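PDB 5A07: probable mannosyltransferase KTR4 from Saccharomyces cerevisiae, which belongs to a family of probable mannosyltransferases in the GT-A clan and holds guanosine-5'-diphosphate and a manganese ion in one pocket. Local coordinates for residues B[109-112]-B[118-121]; B[261-266]-B[418-423]; B[381-386]-B[410-415]. All blocks are in the same frame, centred on the assembly; numbering follows the deposited sequence.

Interaction 1. Residues B[109-112]-B[118-121]. With GDP (guanosine-5'-diphosphate), chain F.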
ATOM      1  N   SER B 109      -7.515  11.747  -0.703  1.00 17.22           N
ATOM      2  CA  SER B 109      -8.520  10.887  -0.132  1.00 17.89           C
ATOM      3  C   SER B 109      -9.667  10.689  -1.136  1.00 18.79           C
ATOM      4  O   SER B 109     -10.280  11.668  -1.589  1.00 18.65           O
ATOM      5  CB  SER B 109      -9.163  11.462   1.145  1.00 19.36           C
ATOM      6  OG  SER B 109      -8.253  11.983   2.103  1.00 23.34           O
ATOM      7  N   LEU B 110      -9.987   9.431  -1.356  1.00 18.63           N
ATOM      8  CA  LEU B 110     -11.180   9.025  -2.041  1.00 18.59           C
ATOM      9  C   LEU B 110     -12.169   8.743  -0.981  1.00 19.63           C
ATOM     10  O   LEU B 110     -11.973   7.813  -0.194  1.00 20.63           O
ATOM     11  CB  LEU B 110     -10.902   7.739  -2.816  1.00 19.63           C
ATOM     12  CG  LEU B 110     -12.080   7.103  -3.513  1.00 18.22           C
ATOM     13  CD1 LEU B 110     -12.480   7.932  -4.743  1.00 17.43           C
ATOM     14  CD2 LEU B 110     -11.835   5.648  -3.932  1.00 19.47           C
ATOM     15  N   VAL B 111     -13.259   9.544  -0.936  1.00 16.00           N
ATOM     16  CA  VAL B 111     -14.236   9.412   0.115  1.00 17.67           C
ATOM     17  C   VAL B 111     -15.640   9.765  -0.368  1.00 19.96           C
ATOM     18  O   VAL B 111     -15.778  10.431  -1.393  1.00 19.27           O
ATOM     19  CB  VAL B 111     -13.955  10.365   1.300  1.00 20.63           C
ATOM     20  CG1 VAL B 111     -12.784   9.838   2.130  1.00 25.48           C
ATOM     21  CG2 VAL B 111     -13.565  11.736   0.855  1.00 24.88           C
ATOM     22  N   ARG B 112     -16.621   9.293   0.403  1.00 19.35           N
ATOM     23  CA  ARG B 112     -18.007   9.567   0.159  1.00 23.14           C
ATOM     24  C   ARG B 112     -18.421  10.766   0.993  1.00 23.32           C
ATOM     25  O   ARG B 112     -17.762  11.139   1.958  1.00 19.69           O
ATOM     26  CB  ARG B 112     -18.841   8.366   0.534  1.00 26.70           C
ATOM     27  CG  ARG B 112     -18.676   7.159  -0.372  1.00 33.41           C
ATOM     28  CD  ARG B 112     -19.194   5.872   0.267  1.00 37.26           C
ATOM     29  NE  ARG B 112     -18.148   5.569   1.259  1.00 50.25           N
ATOM     30  CZ  ARG B 112     -17.666   4.372   1.569  1.00 50.75           C
ATOM     31  NH1 ARG B 112     -18.154   3.294   0.993  1.00 50.46           N
ATOM     32  NH2 ARG B 112     -16.663   4.274   2.447  1.00 49.22           N
ATOM     33  N   ASP B 118     -15.401  10.952   9.686  1.00 16.03           N
ATOM     34  CA  ASP B 118     -14.290   9.988   9.817  1.00 17.47           C
ATOM     35  C   ASP B 118     -13.074  10.481   9.082  1.00 16.87           C
ATOM     36  O   ASP B 118     -11.972  10.268   9.515  1.00 17.80           O
ATOM     37  CB  ASP B 118     -14.756   8.619   9.301  1.00 19.04           C
ATOM     38  CG  ASP B 118     -15.593   7.885  10.330  1.00 31.10           C
ATOM     39  OD1 ASP B 118     -15.651   8.365  11.498  1.00 33.61           O
ATOM     40  OD2 ASP B 118     -16.189   6.859  10.005  1.00 35.20           O
ATOM     41  N   ILE B 119     -13.274  11.138   7.957  1.00 15.25           N
ATOM     42  CA  ILE B 119     -12.134  11.739   7.270  1.00 16.03           C
ATOM     43  C   ILE B 119     -11.628  12.931   7.972  1.00 16.83           C
ATOM     44  O   ILE B 119     -10.393  13.151   8.029  1.00 17.31           O
ATOM     45  CB  ILE B 119     -12.384  11.989   5.746  1.00 15.91           C
ATOM     46  CG1 ILE B 119     -11.047  12.080   5.013  1.00 16.09           C
ATOM     47  CG2 ILE B 119     -13.230  13.247   5.489  1.00 17.15           C
ATOM     48  CD1 ILE B 119     -10.171  10.853   4.972  1.00 16.81           C
ATOM     49  N   ILE B 120     -12.502  13.722   8.591  1.00 17.08           N
ATOM     50  CA  ILE B 120     -12.017  14.798   9.433  1.00 17.22           C
ATOM     51  C   ILE B 120     -11.059  14.324  10.549  1.00 16.30           C
ATOM     52  O   ILE B 120     -10.024  14.959  10.853  1.00 18.16           O
ATOM     53  CB  ILE B 120     -13.219  15.610   9.999  1.00 17.69           C
ATOM     54  CG1 ILE B 120     -13.747  16.555   8.903  1.00 18.99           C
ATOM     55  CG2 ILE B 120     -12.763  16.437  11.224  1.00 20.26           C
ATOM     56  CD1 ILE B 120     -15.045  17.263   9.310  1.00 20.13           C
ATOM     57  N   SER B 121     -11.456  13.250  11.184  1.00 16.28           N
ATOM     58  CA  SER B 121     -10.674  12.635  12.281  1.00 18.60           C
ATOM     59  C   SER B 121      -9.231  12.289  11.764  1.00 16.35           C
ATOM     60  O   SER B 121      -8.197  12.692  12.367  1.00 16.31           O
ATOM     61  CB  SER B 121     -11.415  11.371  12.711  1.00 20.16           C
ATOM     62  OG  SER B 121     -10.681  10.787  13.733  1.00 26.65           O
TER
HETATM   63  PB  GDP F 500     -11.222  -1.072   3.318  1.00 27.33           P
HETATM   64  O1B GDP F 500     -12.142  -1.722   4.282  1.00 30.18           O
HETATM   65  O2B GDP F 500     -10.670  -1.846   2.266  1.00 28.25           O
HETATM   66  O3B GDP F 500     -10.282  -0.143   3.987  1.00 25.14           O
HETATM   67  O3A GDP F 500     -12.290  -0.227   2.436  1.00 30.82           O
HETATM   68  PA  GDP F 500     -12.854   1.249   2.577  1.00 25.03           P
HETATM   69  O1A GDP F 500     -14.319   1.316   2.598  1.00 24.59           O
HETATM   70  O2A GDP F 500     -12.200   2.104   3.582  1.00 20.30           O
HETATM   71  O5' GDP F 500     -12.467   1.815   1.155  1.00 20.94           O
HETATM   72  C5' GDP F 500     -11.196   2.291   0.693  1.00 23.38           C
HETATM   73  C4' GDP F 500     -11.185   3.781   0.394  1.00 23.06           C
HETATM   74  O4' GDP F 500     -12.085   4.005  -0.698  1.00 22.81           O
HETATM   75  C3' GDP F 500     -11.638   4.667   1.543  1.00 20.10           C
HETATM   76  O3' GDP F 500     -10.964   5.944   1.433  1.00 19.28           O
HETATM   77  C2' GDP F 500     -13.149   4.794   1.290  1.00 21.51           C
HETATM   78  O2' GDP F 500     -13.673   6.015   1.793  1.00 18.73           O
HETATM   79  C1' GDP F 500     -13.166   4.817  -0.198  1.00 21.88           C
HETATM   80  N9  GDP F 500     -14.390   4.237  -0.800  1.00 24.90           N
HETATM   81  C8  GDP F 500     -14.857   2.964  -0.730  1.00 25.97           C
HETATM   82  N7  GDP F 500     -16.010   2.854  -1.506  1.00 25.71           N
HETATM   83  C5  GDP F 500     -16.227   4.082  -2.070  1.00 23.84           C
HETATM   84  C6  GDP F 500     -17.246   4.628  -2.986  1.00 23.27           C
HETATM   85  O6  GDP F 500     -18.129   3.787  -3.351  1.00 25.31           O
HETATM   86  N1  GDP F 500     -17.156   5.922  -3.321  1.00 23.38           N
HETATM   87  C2  GDP F 500     -16.166   6.755  -2.822  1.00 21.74           C
HETATM   88  N2  GDP F 500     -16.142   8.031  -3.190  1.00 21.88           N
HETATM   89  N3  GDP F 500     -15.202   6.297  -1.966  1.00 18.74           N
HETATM   90  C4  GDP F 500     -15.168   4.994  -1.628  1.00 21.22           C

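Interaction 2. Residues B[261-266]-B[418-423]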
ATOM      1  N   ASN B 261       2.421  -4.487   6.199  1.00 14.14           N
ATOM      2  CA  ASN B 261       2.734  -5.464   5.128  1.00 16.30           C
ATOM      3  C   ASN B 261       2.060  -6.759   5.545  1.00 15.96           C
ATOM      4  O   ASN B 261       2.406  -7.325   6.561  1.00 20.21           O
ATOM      5  CB  ASN B 261       4.276  -5.568   5.120  1.00 16.59           C
ATOM      6  CG  ASN B 261       4.827  -6.292   3.928  1.00 17.93           C
ATOM      7  OD1 ASN B 261       4.429  -7.439   3.609  1.00 18.57           O
ATOM      8  ND2 ASN B 261       5.797  -5.652   3.279  1.00 17.61           N
ATOM      9  N   LEU B 262       1.092  -7.222   4.770  1.00 18.29           N
ATOM     10  CA  LEU B 262       0.170  -8.248   5.162  1.00 18.50           C
ATOM     11  C   LEU B 262      -0.008  -9.354   4.097  1.00 17.65           C
ATOM     12  O   LEU B 262       0.215  -9.160   2.920  1.00 18.61           O
ATOM     13  CB  LEU B 262      -1.265  -7.661   5.374  1.00 18.46           C
ATOM     14  CG  LEU B 262      -1.488  -6.483   6.335  1.00 22.56           C
ATOM     15  CD1 LEU B 262      -2.979  -6.095   6.380  1.00 21.51           C
ATOM     16  CD2 LEU B 262      -0.988  -6.848   7.705  1.00 22.80           C
ATOM     17  N   TYR B 263      -0.532 -10.446   4.566  1.00 17.30           N
ATOM     18  CA  TYR B 263      -1.076 -11.493   3.730  1.00 18.14           C
ATOM     19  C   TYR B 263      -2.500 -11.053   3.328  1.00 21.65           C
ATOM     20  O   TYR B 263      -3.190 -10.387   4.090  1.00 21.00           O
ATOM     21  CB  TYR B 263      -1.125 -12.816   4.450  1.00 18.16           C
ATOM     22  CG  TYR B 263       0.228 -13.443   4.602  1.00 18.29           C
ATOM     23  CD1 TYR B 263       1.087 -13.053   5.642  1.00 18.50           C
ATOM     24  CD2 TYR B 263       0.690 -14.352   3.695  1.00 21.05           C
ATOM     25  CE1 TYR B 263       2.373 -13.611   5.771  1.00 18.90           C
ATOM     26  CE2 TYR B 263       2.009 -14.900   3.789  1.00 21.80           C
ATOM     27  CZ  TYR B 263       2.833 -14.527   4.849  1.00 20.17           C
ATOM     28  OH  TYR B 263       4.131 -15.028   4.941  1.00 20.70           O
ATOM     29  N   ASP B 264      -2.937 -11.522   2.184  1.00 21.22           N
ATOM     30  CA  ASP B 264      -4.270 -11.284   1.754  1.00 26.37           C
ATOM     31  C   ASP B 264      -5.124 -12.559   1.857  1.00 30.30           C
ATOM     32  O   ASP B 264      -4.647 -13.644   2.045  1.00 27.00           O
ATOM     33  CB  ASP B 264      -4.264 -10.785   0.308  1.00 24.30           C
ATOM     34  CG  ASP B 264      -5.395  -9.732   0.023  1.00 28.90           C
ATOM     35  OD1 ASP B 264      -6.415  -9.726   0.696  1.00 26.49           O
ATOM     36  OD2 ASP B 264      -5.267  -8.937  -0.883  1.00 27.80           O
ATOM     37  N   SER B 265      -6.427 -12.359   1.684  1.00 30.12           N
ATOM     38  CA  SER B 265      -7.390 -13.438   1.593  1.00 31.49           C
ATOM     39  C   SER B 265      -7.282 -14.076   0.221  1.00 25.47           C
ATOM     40  O   SER B 265      -7.591 -13.437  -0.823  1.00 25.93           O
ATOM     41  CB  SER B 265      -8.794 -12.835   1.831  1.00 36.09           C
ATOM     42  OG  SER B 265      -9.731 -13.807   1.472  1.00 40.51           O
ATOM     43  N   PRO B 266      -6.753 -15.330   0.159  1.00 26.50           N
ATOM     44  CA  PRO B 266      -6.428 -15.899  -1.156  1.00 26.26           C
ATOM     45  C   PRO B 266      -7.673 -16.048  -2.089  1.00 28.90           C
ATOM     46  O   PRO B 266      -7.562 -15.962  -3.277  1.00 23.29           O
ATOM     47  CB  PRO B 266      -5.870 -17.287  -0.841  1.00 26.61           C
ATOM     48  CG  PRO B 266      -5.657 -17.324   0.624  1.00 28.94           C
ATOM     49  CD  PRO B 266      -6.395 -16.210   1.279  1.00 27.38           C
ATOM     50  N   GLN B 418       5.554  -8.684   7.512  1.00 16.77           N
ATOM     51  CA  GLN B 418       6.661  -7.770   7.637  1.00 15.80           C
ATOM     52  C   GLN B 418       8.011  -8.511   7.859  1.00 16.68           C
ATOM     53  O   GLN B 418       9.025  -8.053   7.346  1.00 15.53           O
ATOM     54  CB  GLN B 418       6.421  -6.726   8.718  1.00 15.93           C
ATOM     55  CG  GLN B 418       7.530  -5.671   8.863  1.00 15.88           C
ATOM     56  CD  GLN B 418       7.538  -4.728   7.680  1.00 18.21           C
ATOM     57  OE1 GLN B 418       6.483  -4.202   7.289  1.00 21.43           O
ATOM     58  NE2 GLN B 418       8.668  -4.519   7.109  1.00 19.04           N
ATOM     59  N   ALA B 419       8.026  -9.639   8.589  1.00 15.56           N
ATOM     60  CA  ALA B 419       9.257 -10.402   8.792  1.00 16.21           C
ATOM     61  C   ALA B 419       9.848 -10.860   7.482  1.00 16.48           C
ATOM     62  O   ALA B 419      11.061 -10.832   7.323  1.00 17.82           O
ATOM     63  CB  ALA B 419       9.031 -11.605   9.708  1.00 18.03           C
ATOM     64  N   THR B 420       9.003 -11.260   6.532  1.00 18.21           N
ATOM     65  CA  THR B 420       9.471 -11.667   5.210  1.00 17.89           C
ATOM     66  C   THR B 420      10.148 -10.517   4.450  1.00 18.16           C
ATOM     67  O   THR B 420      11.235 -10.678   3.879  1.00 17.48           O
ATOM     68  CB  THR B 420       8.331 -12.295   4.379  1.00 18.87           C
ATOM     69  OG1 THR B 420       7.898 -13.469   5.048  1.00 21.67           O
ATOM     70  CG2 THR B 420       8.773 -12.620   2.939  1.00 17.59           C
ATOM     71  N   TRP B 421       9.551  -9.342   4.517  1.00 16.67           N
ATOM     72  CA  TRP B 421      10.123  -8.163   3.908  1.00 15.13           C
ATOM     73  C   TRP B 421      11.493  -7.798   4.591  1.00 14.47           C
ATOM     74  O   TRP B 421      12.482  -7.502   3.890  1.00 17.48           O
ATOM     75  CB  TRP B 421       9.123  -6.944   4.061  1.00 13.59           C
ATOM     76  CG  TRP B 421       9.614  -5.749   3.345  1.00 13.88           C
ATOM     77  CD1 TRP B 421      10.362  -4.714   3.855  1.00 14.59           C
ATOM     78  CD2 TRP B 421       9.498  -5.508   1.949  1.00 14.28           C
ATOM     79  NE1 TRP B 421      10.707  -3.872   2.871  1.00 13.96           N
ATOM     80  CE2 TRP B 421      10.191  -4.345   1.681  1.00 13.20           C
ATOM     81  CE3 TRP B 421       8.905  -6.229   0.883  1.00 15.81           C
ATOM     82  CZ2 TRP B 421      10.288  -3.816   0.415  1.00 16.50           C
ATOM     83  CZ3 TRP B 421       8.988  -5.697  -0.423  1.00 16.48           C
ATOM     84  CH2 TRP B 421       9.701  -4.519  -0.642  1.00 16.82           C
ATOM     85  N   ILE B 422      11.528  -7.844   5.896  1.00 15.49           N
ATOM     86  CA  ILE B 422      12.794  -7.571   6.635  1.00 16.72           C
ATOM     87  C   ILE B 422      13.862  -8.586   6.234  1.00 16.28           C
ATOM     88  O   ILE B 422      15.001  -8.209   5.910  1.00 14.95           O
ATOM     89  CB  ILE B 422      12.617  -7.614   8.157  1.00 16.17           C
ATOM     90  CG1 ILE B 422      11.751  -6.435   8.606  1.00 16.12           C
ATOM     91  CG2 ILE B 422      13.990  -7.543   8.895  1.00 17.04           C
ATOM     92  CD1 ILE B 422      11.251  -6.541  10.007  1.00 18.51           C
ATOM     93  N   ARG B 423      13.488  -9.833   6.245  1.00 17.31           N
ATOM     94  CA  ARG B 423      14.461 -10.922   5.978  1.00 18.30           C
ATOM     95  C   ARG B 423      15.012 -10.899   4.557  1.00 19.13           C
ATOM     96  O   ARG B 423      16.215 -11.120   4.353  1.00 19.29           O
ATOM     97  CB  ARG B 423      13.803 -12.247   6.268  1.00 18.88           C
ATOM     98  CG  ARG B 423      14.666 -13.502   5.972  1.00 19.25           C
ATOM     99  CD  ARG B 423      13.906 -14.769   6.304  1.00 18.24           C
ATOM    100  NE  ARG B 423      13.635 -14.743   7.707  1.00 18.90           N
ATOM    101  CZ  ARG B 423      12.439 -14.847   8.328  1.00 20.02           C
ATOM    102  NH1 ARG B 423      11.338 -15.082   7.650  1.00 20.63           N
ATOM    103  NH2 ARG B 423      12.405 -14.729   9.658  1.00 20.63           N
TER
HETATM  104  O   HOH W   1       5.656 -13.926   6.435  1.00 30.23           O

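Interaction 3. Residues B[381-386]-B[410-415]. With MN (manganese (II) ion), chain G.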
ATOM      1  N   HIS B 381      -4.948   1.539  11.227  1.00 15.56           N
ATOM      2  CA  HIS B 381      -6.207   1.387  10.539  1.00 17.07           C
ATOM      3  C   HIS B 381      -6.676   0.046  11.023  1.00 18.34           C
ATOM      4  O   HIS B 381      -5.939  -0.973  10.971  1.00 16.09           O
ATOM      5  CB  HIS B 381      -5.989   1.355   9.024  1.00 17.98           C
ATOM      6  CG  HIS B 381      -7.224   1.118   8.181  1.00 18.77           C
ATOM      7  ND1 HIS B 381      -7.981  -0.021   8.231  1.00 19.12           N
ATOM      8  CD2 HIS B 381      -7.822   1.908   7.256  1.00 20.27           C
ATOM      9  CE1 HIS B 381      -8.953   0.045   7.334  1.00 20.73           C
ATOM     10  NE2 HIS B 381      -8.871   1.214   6.744  1.00 21.42           N
ATOM     11  N   THR B 382      -7.898  -0.031  11.475  1.00 17.47           N
ATOM     12  CA  THR B 382      -8.352  -1.317  12.046  1.00 20.44           C
ATOM     13  C   THR B 382      -8.088  -2.522  11.112  1.00 19.05           C
ATOM     14  O   THR B 382      -8.321  -2.406   9.950  1.00 17.23           O
ATOM     15  CB  THR B 382      -9.909  -1.306  12.428  1.00 22.73           C
ATOM     16  OG1 THR B 382     -10.206  -2.598  12.990  1.00 21.52           O
ATOM     17  CG2 THR B 382     -10.830  -1.123  11.234  1.00 26.11           C
ATOM     18  N   PRO B 383      -7.577  -3.645  11.613  1.00 18.93           N
ATOM     19  CA  PRO B 383      -7.210  -3.992  12.991  1.00 18.56           C
ATOM     20  C   PRO B 383      -5.699  -3.943  13.303  1.00 17.33           C
ATOM     21  O   PRO B 383      -5.268  -4.525  14.307  1.00 19.05           O
ATOM     22  CB  PRO B 383      -7.605  -5.454  13.063  1.00 19.79           C
ATOM     23  CG  PRO B 383      -7.305  -5.994  11.707  1.00 18.16           C
ATOM     24  CD  PRO B 383      -7.564  -4.849  10.748  1.00 19.36           C
ATOM     25  N   TYR B 384      -4.909  -3.207  12.534  1.00 15.83           N
ATOM     26  CA  TYR B 384      -3.441  -3.319  12.661  1.00 15.51           C
ATOM     27  C   TYR B 384      -2.799  -1.996  12.920  1.00 16.60           C
ATOM     28  O   TYR B 384      -3.261  -0.927  12.455  1.00 14.12           O
ATOM     29  CB  TYR B 384      -2.883  -3.952  11.387  1.00 14.23           C
ATOM     30  CG  TYR B 384      -3.406  -5.347  11.042  1.00 15.59           C
ATOM     31  CD1 TYR B 384      -3.199  -6.409  11.875  1.00 18.04           C
ATOM     32  CD2 TYR B 384      -4.111  -5.575   9.885  1.00 16.80           C
ATOM     33  CE1 TYR B 384      -3.729  -7.632  11.591  1.00 19.42           C
ATOM     34  CE2 TYR B 384      -4.596  -6.818   9.531  1.00 17.66           C
ATOM     35  CZ  TYR B 384      -4.381  -7.843  10.390  1.00 18.18           C
ATOM     36  OH  TYR B 384      -4.863  -9.057  10.131  1.00 20.47           O
ATOM     37  N   THR B 385      -1.667  -2.064  13.613  1.00 15.89           N
ATOM     38  CA  THR B 385      -0.947  -0.876  14.023  1.00 16.03           C
ATOM     39  C   THR B 385       0.553  -1.050  13.815  1.00 15.82           C
ATOM     40  O   THR B 385       1.106  -2.097  14.161  1.00 16.45           O
ATOM     41  CB  THR B 385      -1.168  -0.598  15.518  1.00 16.88           C
ATOM     42  OG1 THR B 385      -2.564  -0.354  15.756  1.00 16.21           O
ATOM     43  CG2 THR B 385      -0.475   0.608  15.956  1.00 19.62           C
ATOM     44  N   ASN B 386       1.202  -0.017  13.242  1.00 15.34           N
ATOM     45  CA  ASN B 386       2.637   0.135  13.283  1.00 15.17           C
ATOM     46  C   ASN B 386       2.937   1.134  14.408  1.00 15.46           C
ATOM     47  O   ASN B 386       2.625   2.325  14.267  1.00 16.06           O
ATOM     48  CB  ASN B 386       3.152   0.698  11.947  1.00 14.52           C
ATOM     49  CG  ASN B 386       4.639   0.939  11.973  1.00 15.89           C
ATOM     50  OD1 ASN B 386       5.443   0.005  12.254  1.00 15.33           O
ATOM     51  ND2 ASN B 386       5.037   2.169  11.659  1.00 18.14           N
ATOM     52  N   SER B 410      -4.356 -11.990  18.733  1.00 23.52           N
ATOM     53  CA  SER B 410      -3.178 -12.786  18.403  1.00 28.05           C
ATOM     54  C   SER B 410      -3.467 -13.800  17.299  1.00 26.46           C
ATOM     55  O   SER B 410      -2.530 -14.191  16.590  1.00 26.70           O
ATOM     56  CB  SER B 410      -2.619 -13.486  19.651  1.00 29.22           C
ATOM     57  OG  SER B 410      -3.533 -14.498  19.953  1.00 32.80           O
ATOM     58  N   ASP B 411      -4.720 -14.196  17.067  1.00 25.44           N
ATOM     59  CA  ASP B 411      -5.034 -15.024  15.925  1.00 29.27           C
ATOM     60  C   ASP B 411      -4.676 -14.394  14.601  1.00 27.36           C
ATOM     61  O   ASP B 411      -4.506 -15.081  13.626  1.00 27.49           O
ATOM     62  CB  ASP B 411      -6.498 -15.390  15.826  1.00 35.14           C
ATOM     63  CG  ASP B 411      -6.914 -16.473  16.865  1.00 49.44           C
ATOM     64  OD1 ASP B 411      -6.078 -16.891  17.700  1.00 51.76           O
ATOM     65  OD2 ASP B 411      -8.103 -16.888  16.860  1.00 65.25           O
ATOM     66  N   LEU B 412      -4.671 -13.077  14.517  1.00 25.48           N
ATOM     67  CA  LEU B 412      -4.313 -12.393  13.270  1.00 23.55           C
ATOM     68  C   LEU B 412      -2.791 -12.196  13.154  1.00 24.59           C
ATOM     69  O   LEU B 412      -2.348 -11.598  12.147  1.00 21.15           O
ATOM     70  CB  LEU B 412      -5.009 -11.011  13.188  1.00 23.43           C
ATOM     71  CG  LEU B 412      -6.540 -11.021  13.278  1.00 24.59           C
ATOM     72  CD1 LEU B 412      -7.025  -9.577  13.218  1.00 25.28           C
ATOM     73  CD2 LEU B 412      -7.153 -11.905  12.177  1.00 26.00           C
ATOM     74  N   ASP B 413      -1.987 -12.649  14.126  1.00 23.30           N
ATOM     75  CA  ASP B 413      -0.502 -12.479  14.005  1.00 25.64           C
ATOM     76  C   ASP B 413       0.030 -13.109  12.755  1.00 23.55           C
ATOM     77  O   ASP B 413       0.985 -12.573  12.136  1.00 22.11           O
ATOM     78  CB  ASP B 413       0.274 -13.027  15.200  1.00 29.66           C
ATOM     79  CG  ASP B 413       0.149 -12.130  16.437  1.00 36.25           C
ATOM     80  OD1 ASP B 413       0.026 -10.896  16.269  1.00 34.60           O
ATOM     81  OD2 ASP B 413       0.258 -12.682  17.551  1.00 33.08           O
ATOM     82  N   ASN B 414      -0.578 -14.199  12.313  1.00 20.30           N
ATOM     83  CA  ASN B 414      -0.117 -14.805  11.061  1.00 22.30           C
ATOM     84  C   ASN B 414      -0.492 -14.090   9.757  1.00 21.35           C
ATOM     85  O   ASN B 414      -0.102 -14.542   8.673  1.00 20.33           O
ATOM     86  CB  ASN B 414      -0.530 -16.287  10.982  1.00 24.78           C
ATOM     87  CG  ASN B 414      -1.992 -16.481  10.739  1.00 28.22           C
ATOM     88  OD1 ASN B 414      -2.831 -15.585  10.860  1.00 25.36           O
ATOM     89  ND2 ASN B 414      -2.326 -17.711  10.452  1.00 31.09           N
ATOM     90  N   GLN B 415      -1.224 -12.980   9.848  1.00 19.10           N
ATOM     91  CA  GLN B 415      -1.446 -12.113   8.720  1.00 19.53           C
ATOM     92  C   GLN B 415      -0.312 -11.066   8.477  1.00 16.67           C
ATOM     93  O   GLN B 415      -0.315 -10.414   7.496  1.00 17.41           O
ATOM     94  CB  GLN B 415      -2.830 -11.417   8.882  1.00 21.28           C
ATOM     95  CG  GLN B 415      -4.007 -12.390   9.010  1.00 19.74           C
ATOM     96  CD  GLN B 415      -4.039 -13.394   7.909  1.00 21.39           C
ATOM     97  OE1 GLN B 415      -4.187 -13.056   6.774  1.00 24.35           O
ATOM     98  NE2 GLN B 415      -3.875 -14.682   8.259  1.00 26.29           N
TER
HETATM   99 MN    MN G 501     -10.455   1.781   5.005  1.00 23.60          MN
HETATM  100  O   HOH W   2     -12.048   0.782   6.450  1.00 23.26           O
HETATM  101  O   HOH W   3     -11.121   3.767   6.160  1.00 17.31           O

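Interaction 1. Residues B[109-112]-B[118-121]
The tip of I119 fits against S109 and V111, the two residues of the 109-112 segment whose side chains set out toward the helix. This part of the contact is pure van der Waals packing. I119 CD1 lies 3.6 Å from S109 OG and 4.0 Å from V111 CG1, and the V111 and I119 side chains cross obliquely. CG1 of I119 stands opposite the main-chain nitrogen (chi1 -158°), which directs the long branch at the strand end. S109 OG meets only carbon here; it makes a weak hydrogen bond to L231 O.

The hydrogen bonds belong to the other side of the strand end, where guanosine-5'-diphosphate sits. L110 O accepts from both ribose hydroxyls, from O3' at 2.7 Å and from O2' at 3.2 Å, so one carbonyl grips the sugar twice. V111 O takes a weaker, bent bond from base atom N2 (125° at the hydrogen).

Contacts over its two faces hold the base itself. L110 CG is 3.6 Å from N3 on one face of the guanine, while R112 CG approaches C2 at 3.5 Å on the opposite face. A bend at chi3 (-74°) folds the R112 guanidinium over the five-membered ring, base atom C8 lying 3.4 Å from the guanidinium plane, toward the rim of that group, and a salt bridge from R112 NE to D115 steadies it.

Strand 105-110, helix 116-131 and strand 138-142 form a beta-alpha-beta unit whose first strand meets the nucleotide at its C-terminal end, the Rossmann-like arrangement of the GT-A fold.

Interaction 2. Residues B[261-266]-B[418-423]
N261, on strand 256-262, touches the first turn of helix 418-425 at two points. Its CB lies 3.4 Å from Q418 OE1, and its amide nitrogen ND2 comes within 3.7 Å of W421 CB and 3.8 Å of W421 CG. ND2 approaches the indole obliquely, the amide and ring planes standing 45° apart. The Q418 chain leaves its helix extended and then bends at chi2 (71°), which turns its carbonyl end back toward N261.

Further along, the Y263 and T420 side chains cross at about a right angle, but their oxygens, OH and OG1, remain 4.1 Å apart, with a water modelled between them. That water donates to T420 OG1 at 2.7 Å and sits in the plane of the Y263 ring at its edge; its modelled distance from Y263 OH is unusually short, so the detail of that half of the bridge is doubtful.

The second shell supplies the firmer polar bonds. N261 OD1 accepts from W295 NE1, which fixes the amide flip, and T420 OG1 is also hydrogen-bonded to D298 OD2. The W421 ring makes edge-to-face contacts with W295, F258 and F317.

Within this buried contact, polar atoms of one partner therefore rest on carbon of the other, without a direct hydrogen bond between the segments, so the orientation of N261 and T420 is probably set largely by W295 and D298.

Interaction 3. Residues B[381-386]-B[410-415]
P383 reaches L412 from a cis peptide bond, and the same proline ring lies on the aromatic ring of its own neighbour Y384, with CG 3.5 Å above the ring plane and over its centre, a CH-pi arrangement. The setting is a tight beta hairpin: T382 and P383 form a type VI turn between strands 379-381 and 384-386, closed by H381 N to Y384 O at 3.2 Å and Y384 N to H381 O at 2.9 Å.

Across the contact, the 3-10 segment 410-415 meets this proline-tyrosine pair with aliphatic carbon. P383 CG and L412 CD1 are 3.9 Å apart, their side chains crossing at about a right angle. L412 CB comes to the edge of the Y384 ring, near its plane, and lies 3.6 Å from OH. Q415 CB touches the same oxygen at 3.4 Å from an oblique direction, so the phenol end is lodged against two beta carbons one helical turn apart. Q415 then bends at chi2 (-52°), carrying its amide away from the tyrosine, and NE2 bonds to N414 OD1, approaching from above that carbonyl plane. Beyond the two segments, F406 stacks with the Y384 ring and W318 meets it edge-to-face.

The other end of the hairpin turn serves the metal. T382 O accepts from H381 ND1 at 3.0 Å, close to the imidazole plane and at 156° on the hydrogen, which fixes the ring's rotation and presents its other nitrogen, NE2, to the manganese. E232, two waters and the guanosine-5'-diphosphate oxygens O2A and O3B bind the same manganese ion, and H381 NE2 does so at 2.4 Å.

How the interactions relate
Interactions 1 and 2 are buried and reach the large mixed sheet on opposite sides of the chain's centre, about 27 Å apart between centres. Interaction 3 is partly buried and builds on the small antiparallel sheet. Chemistry follows place: aliphatic packing backs the nucleotide in interaction 1, polar side chains pack strand against helix in interaction 2, their firmer bonds going to other residues, and a proline-tyrosine pair meets a 3-10 segment in interaction 3. The first contributes to the ligand site through nucleotide contacts, the third through H381, which binds the metal and also touches the nucleotide. The second and third touch through a probable hydrogen bond from Y263 N to Q415 O and packing of L262 on Y384.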